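Local coordinates for protein acetylglutamate kinase (Streptococcus mutans, PDB 3L86) that probably catalyses the ATP-dependent phosphorylation of N-acetyl-L-glutamate, the second step of the route from glutamate to N-acetylornithine in arginine biosynthesis, at residues A[39-44]-A[57-62]; A[61-66]-A[172-177]; A[106-111]-A[186-191]. One frame throughout, in Å; residues are numbered along the deposited sequence.

Contact 1 (A[39-44]-A[57-62]); sequences IVIKIG and SQIKNW. With ADP (adenosine-5'-diphosphate), chain B.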
loop_
_atom_site.group_PDB
_atom_site.type_symbol
_atom_site.label_atom_id
_atom_site.label_comp_id
_atom_site.label_asym_id
_atom_site.label_seq_id
_atom_site.Cartn_x
_atom_site.Cartn_y
_atom_site.Cartn_z
ATOM N N ILE A 39 -10.265 -8.581 3.951
ATOM C CA ILE A 39 -9.627 -7.290 4.287
ATOM C C ILE A 39 -8.225 -7.131 3.629
ATOM O O ILE A 39 -7.371 -8.043 3.683
ATOM C CB ILE A 39 -9.464 -7.163 5.813
ATOM C CG1 ILE A 39 -10.839 -7.260 6.510
ATOM C CG2 ILE A 39 -8.684 -5.881 6.213
ATOM C CD1 ILE A 39 -10.661 -7.408 8.064
ATOM N N VAL A 40 -8.028 -5.992 2.956
ATOM C CA VAL A 40 -6.704 -5.609 2.440
ATOM C C VAL A 40 -6.002 -4.683 3.467
ATOM O O VAL A 40 -6.594 -3.697 3.921
ATOM C CB VAL A 40 -6.818 -4.942 1.034
ATOM C CG1 VAL A 40 -5.430 -4.400 0.512
ATOM C CG2 VAL A 40 -7.454 -5.991 0.013
ATOM N N ILE A 41 -4.785 -5.058 3.872
ATOM C CA ILE A 41 -3.927 -4.240 4.768
ATOM C C ILE A 41 -2.708 -3.701 4.010
ATOM O O ILE A 41 -1.843 -4.474 3.587
ATOM C CB ILE A 41 -3.455 -5.058 5.958
ATOM C CG1 ILE A 41 -4.703 -5.574 6.716
ATOM C CG2 ILE A 41 -2.520 -4.234 6.930
ATOM C CD1 ILE A 41 -4.598 -6.988 7.221
ATOM N N LYS A 42 -2.621 -2.375 3.879
ATOM C CA LYS A 42 -1.445 -1.733 3.278
ATOM C C LYS A 42 -0.537 -1.204 4.410
ATOM O O LYS A 42 -0.989 -0.528 5.343
ATOM C CB LYS A 42 -1.943 -0.598 2.376
ATOM C CG LYS A 42 -0.926 0.060 1.412
ATOM C CD LYS A 42 0.261 0.734 2.095
ATOM C CE LYS A 42 -0.016 2.082 2.746
ATOM N NZ LYS A 42 1.304 2.879 2.517
ATOM N N ILE A 43 0.739 -1.530 4.359
ATOM C CA ILE A 43 1.678 -1.200 5.462
ATOM C C ILE A 43 2.756 -0.235 4.912
ATOM O O ILE A 43 3.480 -0.597 3.933
ATOM C CB ILE A 43 2.313 -2.533 6.111
ATOM C CG1 ILE A 43 1.242 -3.480 6.612
ATOM C CG2 ILE A 43 3.237 -2.223 7.349
ATOM C CD1 ILE A 43 1.683 -4.955 6.733
ATOM N N GLY A 44 2.871 0.982 5.515
ATOM C CA GLY A 44 3.903 2.016 5.103
ATOM C C GLY A 44 5.369 1.735 5.457
ATOM O O GLY A 44 5.670 0.744 6.087
ATOM N N SER A 57 -0.697 -10.575 16.719
ATOM C CA SER A 57 -1.869 -11.406 17.189
ATOM C C SER A 57 -3.179 -11.180 16.430
ATOM O O SER A 57 -3.949 -12.127 16.141
ATOM C CB SER A 57 -2.150 -11.159 18.680
ATOM O OG SER A 57 -1.008 -11.522 19.460
ATOM N N GLN A 58 -3.471 -9.923 16.112
ATOM C CA GLN A 58 -4.708 -9.597 15.393
ATOM C C GLN A 58 -4.705 -10.238 14.012
ATOM O O GLN A 58 -5.693 -10.840 13.592
ATOM C CB GLN A 58 -4.968 -8.049 15.336
ATOM C CG GLN A 58 -6.303 -7.651 14.622
ATOM C CD GLN A 58 -7.549 -8.266 15.313
ATOM O OE1 GLN A 58 -8.069 -9.313 14.919
ATOM N NE2 GLN A 58 -7.966 -7.649 16.374
ATOM N N ILE A 59 -3.592 -10.119 13.288
ATOM C CA ILE A 59 -3.471 -10.854 12.014
ATOM C C ILE A 59 -3.679 -12.388 12.191
ATOM O O ILE A 59 -4.490 -12.993 11.457
ATOM C CB ILE A 59 -2.099 -10.553 11.306
ATOM C CG1 ILE A 59 -1.898 -9.045 10.996
ATOM C CG2 ILE A 59 -1.952 -11.325 10.016
ATOM C CD1 ILE A 59 -2.939 -8.415 9.985
ATOM N N LYS A 60 -2.914 -13.035 13.082
ATOM C CA LYS A 60 -3.034 -14.503 13.275
ATOM C C LYS A 60 -4.491 -14.888 13.626
ATOM O O LYS A 60 -5.011 -15.872 13.113
ATOM C CB LYS A 60 -2.134 -15.013 14.427
ATOM C CG LYS A 60 -2.044 -16.586 14.335
ATOM C CD LYS A 60 -1.169 -17.250 15.348
ATOM C CE LYS A 60 -1.244 -18.793 15.088
ATOM N NZ LYS A 60 -2.323 -19.369 16.003
ATOM N N ASN A 61 -5.126 -14.138 14.529
ATOM C CA ASN A 61 -6.534 -14.433 14.976
ATOM C C ASN A 61 -7.533 -14.258 13.843
ATOM O O ASN A 61 -8.436 -15.092 13.665
ATOM C CB ASN A 61 -6.950 -13.586 16.211
ATOM C CG ASN A 61 -6.106 -13.886 17.407
ATOM O OD1 ASN A 61 -5.516 -14.944 17.457
ATOM N ND2 ASN A 61 -6.084 -12.985 18.421
ATOM N N TRP A 62 -7.387 -13.194 13.048
ATOM C CA TRP A 62 -8.221 -13.119 11.824
ATOM C C TRP A 62 -8.014 -14.337 10.906
ATOM O O TRP A 62 -8.983 -14.881 10.315
ATOM C CB TRP A 62 -8.000 -11.807 11.007
ATOM C CG TRP A 62 -8.749 -10.536 11.510
ATOM C CD1 TRP A 62 -9.947 -10.476 12.215
ATOM C CD2 TRP A 62 -8.328 -9.178 11.312
ATOM N NE1 TRP A 62 -10.285 -9.128 12.466
ATOM C CE2 TRP A 62 -9.304 -8.327 11.920
ATOM C CE3 TRP A 62 -7.220 -8.590 10.649
ATOM C CZ2 TRP A 62 -9.183 -6.938 11.918
ATOM C CZ3 TRP A 62 -7.105 -7.199 10.652
ATOM C CH2 TRP A 62 -8.093 -6.390 11.239
HETATM P PB ADP B . 3.700 6.124 4.403
HETATM O O1B ADP B . 3.024 6.090 3.062
HETATM O O2B ADP B . 2.921 5.450 5.541
HETATM O O3B ADP B . 5.085 5.586 4.322
HETATM P PA ADP B . 3.977 9.062 3.978
HETATM O O1A ADP B . 5.063 9.967 4.545
HETATM O O2A ADP B . 4.026 8.782 2.503
HETATM O O3A ADP B . 3.869 7.672 4.866
HETATM O "O5'" ADP B . 2.598 9.803 4.379
HETATM C "C5'" ADP B . 2.329 10.070 5.778
HETATM C "C4'" ADP B . 2.766 11.529 6.104
HETATM O "O4'" ADP B . 1.944 12.541 5.487
HETATM C "C3'" ADP B . 2.724 11.881 7.599
HETATM O "O3'" ADP B . 3.900 11.357 8.209
HETATM C "C2'" ADP B . 2.777 13.404 7.596
HETATM O "O2'" ADP B . 4.153 13.763 7.614
HETATM C "C1'" ADP B . 2.279 13.782 6.202
HETATM N N9 ADP B . 1.052 14.619 6.283
HETATM C C8 ADP B . 0.847 15.719 5.502
HETATM N N7 ADP B . -0.376 16.248 5.773
HETATM C C5 ADP B . -0.931 15.495 6.755
HETATM C C6 ADP B . -2.167 15.518 7.532
HETATM N N6 ADP B . -3.135 16.436 7.266
HETATM N N1 ADP B . -2.384 14.541 8.455
HETATM C C2 ADP B . -1.480 13.609 8.709
HETATM N N3 ADP B . -0.325 13.527 8.048
HETATM C C4 ADP B . 0.013 14.436 7.086
#
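Ile39 sets its CD1 methyl over one face of the Trp62 indole, 4.1 Å from the centroid of the six-membered ring and 7° off the ring normal, a CH-pi contact. The two side chains cross at about a right angle, the isoleucine meeting the flat of the ring near the CE2-CZ2 bond. On the opposite face lies Gln58 OE1, one turn back on the same helix. Ile41 and Ile59 approach differently: they reach out to each other tip to tip, CD1 to CD1 at 3.5 Å. In Ile41 CB points at the helix and CG1, anti to the carbonyl carbon (chi1 -58°), carries CD1 to it; the same methyl stands obliquely to the indole, 4.3 Å from Trp62 CZ3. Strand 39-43 and helix 57-62 run nearly antiparallel, at 157°, their axes 12.4 Å apart. They form the first half of the beta-alpha-beta unit that strand 68-73 completes, and Leu69 of that strand packs against Ile39, Ile41 and Ile59. The strand's other side carries Lys42, a predicted transition-state stabiliser, with NZ 3.7 Å from O1B of ADP. The helix thus meets the strand through methyls and an indole face, with no hydrogen bond across the segments.

Contact 2 (A[61-66]-A[172-177]); sequences NWQDAG and RQIPIL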
loop_
_atom_site.group_PDB
_atom_site.type_symbol
_atom_site.label_atom_id
_atom_site.label_comp_id
_atom_site.label_asym_id
_atom_site.label_seq_id
_atom_site.Cartn_x
_atom_site.Cartn_y
_atom_site.Cartn_z
ATOM N N ASN A 61 -5.126 -14.138 14.529
ATOM C CA ASN A 61 -6.534 -14.433 14.976
ATOM C C ASN A 61 -7.533 -14.258 13.843
ATOM O O ASN A 61 -8.436 -15.092 13.665
ATOM C CB ASN A 61 -6.950 -13.586 16.211
ATOM C CG ASN A 61 -6.106 -13.886 17.407
ATOM O OD1 ASN A 61 -5.516 -14.944 17.457
ATOM N ND2 ASN A 61 -6.084 -12.985 18.421
ATOM N N TRP A 62 -7.387 -13.194 13.048
ATOM C CA TRP A 62 -8.221 -13.119 11.824
ATOM C C TRP A 62 -8.014 -14.337 10.906
ATOM O O TRP A 62 -8.983 -14.881 10.315
ATOM C CB TRP A 62 -8.000 -11.807 11.007
ATOM C CG TRP A 62 -8.749 -10.536 11.510
ATOM C CD1 TRP A 62 -9.947 -10.476 12.215
ATOM C CD2 TRP A 62 -8.328 -9.178 11.312
ATOM N NE1 TRP A 62 -10.285 -9.128 12.466
ATOM C CE2 TRP A 62 -9.304 -8.327 11.920
ATOM C CE3 TRP A 62 -7.220 -8.590 10.649
ATOM C CZ2 TRP A 62 -9.183 -6.938 11.918
ATOM C CZ3 TRP A 62 -7.105 -7.199 10.652
ATOM C CH2 TRP A 62 -8.093 -6.390 11.239
ATOM N N GLN A 63 -6.759 -14.730 10.690
ATOM C CA GLN A 63 -6.468 -15.842 9.780
ATOM C C GLN A 63 -7.062 -17.141 10.373
ATOM O O GLN A 63 -7.749 -17.904 9.689
ATOM C CB GLN A 63 -4.947 -16.001 9.605
ATOM C CG GLN A 63 -4.536 -17.221 8.685
ATOM C CD GLN A 63 -3.032 -17.266 8.406
ATOM O OE1 GLN A 63 -2.206 -17.459 9.313
ATOM N NE2 GLN A 63 -2.673 -17.070 7.151
ATOM N N ASP A 64 -6.858 -17.382 11.656
ATOM C CA ASP A 64 -7.500 -18.566 12.333
ATOM C C ASP A 64 -9.038 -18.580 12.366
ATOM O O ASP A 64 -9.635 -19.670 12.574
ATOM C CB ASP A 64 -6.988 -18.676 13.786
ATOM C CG ASP A 64 -5.494 -19.035 13.881
ATOM O OD1 ASP A 64 -4.895 -19.500 12.899
ATOM O OD2 ASP A 64 -4.895 -18.877 14.961
ATOM N N ALA A 65 -9.686 -17.393 12.246
ATOM C CA ALA A 65 -11.150 -17.278 12.203
ATOM C C ALA A 65 -11.666 -17.343 10.786
ATOM O O ALA A 65 -12.872 -17.163 10.537
ATOM C CB ALA A 65 -11.622 -15.953 12.894
ATOM N N GLY A 66 -10.765 -17.592 9.823
ATOM C CA GLY A 66 -11.239 -17.805 8.479
ATOM C C GLY A 66 -11.263 -16.560 7.589
ATOM O O GLY A 66 -11.765 -16.638 6.472
ATOM N N ARG A 172 -5.221 -20.821 2.204
ATOM C CA ARG A 172 -5.071 -20.222 3.526
ATOM C C ARG A 172 -3.653 -19.702 3.737
ATOM O O ARG A 172 -3.054 -19.949 4.812
ATOM C CB ARG A 172 -5.428 -21.234 4.617
ATOM C CG ARG A 172 -6.895 -21.628 4.640
ATOM C CD ARG A 172 -7.261 -22.598 5.753
ATOM N NE ARG A 172 -8.664 -22.999 5.692
ATOM C CZ ARG A 172 -9.209 -23.921 6.473
ATOM N NH1 ARG A 172 -8.472 -24.541 7.385
ATOM N NH2 ARG A 172 -10.495 -24.223 6.347
ATOM N N GLN A 173 -3.089 -18.896 2.845
ATOM C CA GLN A 173 -1.736 -18.302 2.995
ATOM C C GLN A 173 -1.913 -16.823 2.612
ATOM O O GLN A 173 -2.704 -16.520 1.707
ATOM C CB GLN A 173 -0.759 -18.995 2.031
ATOM C CG GLN A 173 0.693 -19.146 2.507
ATOM C CD GLN A 173 1.633 -19.657 1.411
ATOM O OE1 GLN A 173 1.322 -19.567 0.215
ATOM N NE2 GLN A 173 2.796 -20.171 1.813
ATOM N N ILE A 174 -1.268 -15.897 3.329
ATOM C CA ILE A 174 -1.443 -14.457 3.002
ATOM C C ILE A 174 -0.394 -14.064 1.967
ATOM O O ILE A 174 0.802 -14.159 2.248
ATOM C CB ILE A 174 -1.281 -13.542 4.241
ATOM C CG1 ILE A 174 -2.337 -13.893 5.308
ATOM C CG2 ILE A 174 -1.430 -12.067 3.840
ATOM C CD1 ILE A 174 -2.081 -13.299 6.704
ATOM N N PRO A 175 -0.839 -13.625 0.775
ATOM C CA PRO A 175 0.180 -13.071 -0.134
ATOM C C PRO A 175 0.655 -11.699 0.323
ATOM O O PRO A 175 -0.185 -10.846 0.594
ATOM C CB PRO A 175 -0.568 -12.900 -1.455
ATOM C CG PRO A 175 -2.098 -12.776 -1.083
ATOM C CD PRO A 175 -2.196 -13.731 0.158
ATOM N N ILE A 176 1.983 -11.498 0.332
ATOM C CA ILE A 176 2.631 -10.177 0.543
ATOM C C ILE A 176 3.169 -9.545 -0.774
ATOM O O ILE A 176 4.088 -10.108 -1.451
ATOM C CB ILE A 176 3.736 -10.286 1.609
ATOM C CG1 ILE A 176 3.118 -10.711 2.971
ATOM C CG2 ILE A 176 4.472 -8.929 1.810
ATOM C CD1 ILE A 176 4.164 -11.368 3.954
ATOM N N LEU A 177 2.596 -8.389 -1.126
ATOM C CA LEU A 177 2.933 -7.663 -2.375
ATOM C C LEU A 177 3.611 -6.325 -2.202
ATOM O O LEU A 177 3.008 -5.348 -1.738
ATOM C CB LEU A 177 1.674 -7.323 -3.129
ATOM C CG LEU A 177 1.085 -8.091 -4.248
ATOM C CD1 LEU A 177 0.811 -9.522 -3.765
ATOM C CD2 LEU A 177 -0.231 -7.389 -4.707
#
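Gln63 extends from the last turn of helix 53-64 toward Ile174 and the backbone at Arg172. Its CB points at segment 172-177, and CG stands anti to the backbone N (chi1 178°); with chi2 at 174° the chain runs out straight, and NE2 makes its closest approaches to that segment. This nitrogen lies 3.7 Å from Ile174 CG1 and 3.8 Å from Ile174 CD1, the two side chains crossing at a slant. It is also 3.7 Å from Arg172 O, too long for a hydrogen bond. NE2 instead donates to Ser129 O, while Arg172 O accepts from Ser129 OG, so Ser129 serves both sides of the contact; OE1 is hydrogen-bonded elsewhere, and Val128 touches the side chain. Each segment includes the C' residue of a Schellman motif. Gly66, at positive phi, closes helix 53-64, its N bonded to Gln63 O at 3.0 Å; Arg172 ends helix 162-170 just before the strand starts. Ile174 opens strand 174-182, which lies between parallel strands 68-73 and 130-132 of the central sheet; its side chain packs on Leu69 of one and Cys130 of the other, and Gln63 reaches it from the C-terminal end of helix 53-64.

Contact 3 (A[106-111]-A[186-191]); sequences LVSHAL and GDMLNI. With NLG (N-acetyl-L-glutamate), chain C.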
loop_
_atom_site.group_PDB
_atom_site.type_symbol
_atom_site.label_atom_id
_atom_site.label_comp_id
_atom_site.label_asym_id
_atom_site.label_seq_id
_atom_site.Cartn_x
_atom_site.Cartn_y
_atom_site.Cartn_z
ATOM N N LEU A 106 17.687 0.416 -7.450
ATOM C CA LEU A 106 17.624 0.822 -6.036
ATOM C C LEU A 106 16.232 0.587 -5.423
ATOM O O LEU A 106 16.113 0.063 -4.296
ATOM C CB LEU A 106 18.026 2.323 -5.912
ATOM C CG LEU A 106 19.443 2.603 -6.476
ATOM C CD1 LEU A 106 19.784 4.126 -6.563
ATOM C CD2 LEU A 106 20.374 1.936 -5.531
ATOM N N VAL A 107 15.183 0.994 -6.166
ATOM C CA VAL A 107 13.781 0.883 -5.693
ATOM C C VAL A 107 13.417 -0.596 -5.395
ATOM O O VAL A 107 12.877 -0.915 -4.322
ATOM C CB VAL A 107 12.760 1.572 -6.675
ATOM C CG1 VAL A 107 11.268 1.281 -6.319
ATOM C CG2 VAL A 107 12.959 3.130 -6.771
ATOM N N SER A 108 13.691 -1.495 -6.343
ATOM C CA SER A 108 13.300 -2.899 -6.161
ATOM C C SER A 108 14.121 -3.576 -5.081
ATOM O O SER A 108 13.561 -4.375 -4.289
ATOM C CB SER A 108 13.352 -3.695 -7.491
ATOM O OG SER A 108 14.664 -3.728 -7.967
ATOM N N HIS A 109 15.415 -3.242 -4.979
ATOM C CA HIS A 109 16.237 -3.762 -3.855
ATOM C C HIS A 109 15.703 -3.313 -2.465
ATOM O O HIS A 109 15.553 -4.119 -1.558
ATOM C CB HIS A 109 17.709 -3.307 -3.970
ATOM C CG HIS A 109 18.526 -3.599 -2.751
ATOM N ND1 HIS A 109 18.604 -4.867 -2.187
ATOM C CD2 HIS A 109 19.321 -2.798 -1.998
ATOM C CE1 HIS A 109 19.384 -4.812 -1.114
ATOM N NE2 HIS A 109 19.842 -3.575 -0.986
ATOM N N ALA A 110 15.405 -2.030 -2.280
ATOM C CA ALA A 110 14.884 -1.626 -0.962
ATOM C C ALA A 110 13.508 -2.298 -0.647
ATOM O O ALA A 110 13.242 -2.771 0.479
ATOM C CB ALA A 110 14.790 -0.082 -0.891
ATOM N N LEU A 111 12.610 -2.310 -1.625
ATOM C CA LEU A 111 11.267 -2.877 -1.393
ATOM C C LEU A 111 11.287 -4.405 -1.121
ATOM O O LEU A 111 10.679 -4.861 -0.136
ATOM C CB LEU A 111 10.341 -2.560 -2.578
ATOM C CG LEU A 111 9.883 -1.100 -2.764
ATOM C CD1 LEU A 111 9.009 -0.990 -4.028
ATOM C CD2 LEU A 111 9.140 -0.633 -1.531
ATOM N N GLY A 186 7.079 -5.659 -20.520
ATOM C CA GLY A 186 7.794 -6.463 -19.565
ATOM C C GLY A 186 8.748 -5.696 -18.699
ATOM O O GLY A 186 9.547 -6.304 -17.966
ATOM N N ASP A 187 8.676 -4.363 -18.758
ATOM C CA ASP A 187 9.525 -3.559 -17.902
ATOM C C ASP A 187 8.907 -3.347 -16.500
ATOM O O ASP A 187 7.727 -3.024 -16.387
ATOM C CB ASP A 187 9.777 -2.217 -18.608
ATOM C CG ASP A 187 10.555 -2.415 -19.945
ATOM O OD1 ASP A 187 10.187 -1.813 -20.946
ATOM O OD2 ASP A 187 11.517 -3.226 -19.980
ATOM N N MET A 188 9.736 -3.493 -15.461
ATOM C CA MET A 188 9.359 -3.200 -14.082
ATOM C C MET A 188 9.157 -1.699 -13.832
ATOM O O MET A 188 10.025 -0.925 -14.182
ATOM C CB MET A 188 10.427 -3.729 -13.117
ATOM C CG MET A 188 9.838 -3.928 -11.687
ATOM S SD MET A 188 11.030 -4.283 -10.359
ATOM C CE MET A 188 11.377 -5.978 -10.675
ATOM N N LEU A 189 8.048 -1.307 -13.170
ATOM C CA LEU A 189 7.740 0.107 -12.847
ATOM C C LEU A 189 7.521 0.345 -11.336
ATOM O O LEU A 189 7.051 -0.561 -10.651
ATOM C CB LEU A 189 6.475 0.615 -13.608
ATOM C CG LEU A 189 6.378 0.415 -15.131
ATOM C CD1 LEU A 189 5.080 1.071 -15.719
ATOM C CD2 LEU A 189 7.587 0.951 -15.834
ATOM N N ASN A 190 7.818 1.557 -10.850
ATOM C CA ASN A 190 7.664 1.960 -9.432
ATOM C C ASN A 190 6.214 2.457 -9.247
ATOM O O ASN A 190 5.804 3.399 -9.954
ATOM C CB ASN A 190 8.727 3.050 -9.073
ATOM C CG ASN A 190 8.539 3.656 -7.674
ATOM O OD1 ASN A 190 7.790 3.124 -6.856
ATOM N ND2 ASN A 190 9.254 4.770 -7.386
ATOM N N ILE A 191 5.430 1.810 -8.365
ATOM C CA ILE A 191 4.007 2.215 -8.149
ATOM C C ILE A 191 3.835 2.790 -6.741
ATOM O O ILE A 191 4.268 2.153 -5.804
ATOM C CB ILE A 191 3.021 1.033 -8.203
ATOM C CG1 ILE A 191 3.345 0.066 -9.341
ATOM C CG2 ILE A 191 1.487 1.578 -8.230
ATOM C CD1 ILE A 191 3.057 0.528 -10.737
HETATM C CA NLG C . 6.655 5.134 -4.390
HETATM C C NLG C . 6.384 5.987 -5.493
HETATM O OXT NLG C . 6.466 7.220 -5.481
HETATM O O NLG C . 5.942 5.833 -6.571
HETATM C CB NLG C . 6.734 3.670 -3.921
HETATM C CG NLG C . 6.934 3.300 -2.393
HETATM C CD NLG C . 5.938 3.729 -1.234
HETATM O OE1 NLG C . 4.855 4.120 -1.561
HETATM O OE2 NLG C . 6.217 3.720 -0.024
HETATM C C7 NLG C . 8.564 5.924 -3.277
HETATM C C8 NLG C . 8.934 6.353 -2.210
HETATM O O7 NLG C . 9.230 5.721 -4.263
HETATM N N2 NLG C . 7.335 5.638 -3.478
#
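Val107 and Asn190 make the main van der Waals contact, their side chains crossing at about a right angle. The valine presents both methyls to the carboxamide: CG1 is 3.9 Å from Asn190 CG, and CG2 is 4.1 Å from Asn190 ND2. One residue along the helix, Ser108 meets Met188, two residues back along the strand from Asn190, with Met188 SD 3.7 Å from Ser108 CB. The Ser108 hydroxyl is turned back to Met104 O of its own helix. Helix 101-125 thus packs against the short strand 188-190, which pairs antiparallel with strand 174-182 in the amino acid kinase sheet and leads into the N-acetylglutamate pocket. Polar contacts gather at the asparagine amide, none of them across the two segments. With CG anti to its backbone N (chi1 173°), Asn190 extends toward the substrate, and ND2 donates to O7, the acetyl oxygen, at 3.3 Å and a nearly straight 167°. ND2 is also hydrogen-bonded to Thr99 OG1, its strongest partner in the protein, which probably helps to fix the rotation of the amide. Arg97 NE and the backbone N atoms of Gly75, Gly76 and Ala193 also hydrogen-bond N-acetylglutamate.

Contacts 1 and 2 adjoin, their centres about 8 Å apart: both use helix 53-64, and Ile59 CG2 of contact 1 touches Ile174 CD1 of contact 2 at 3.9 Å. Contact 3 lies farther off, its centre about 24 Å from that of contact 1 and about 26 Å from that of contact 2. All three reach the same sheet, where strand 174-182 is followed in the chain by strand 188-190, its antiparallel neighbour. The two bound ligands are divided between the contacts: 39-44 runs to ADP, while 186-191 ends at N-acetylglutamate. Asn190 is about 11 Å from ADP, side chain to ligand; in contact 2, Ile174 is about 12 Å from Lys42, side chain to side chain.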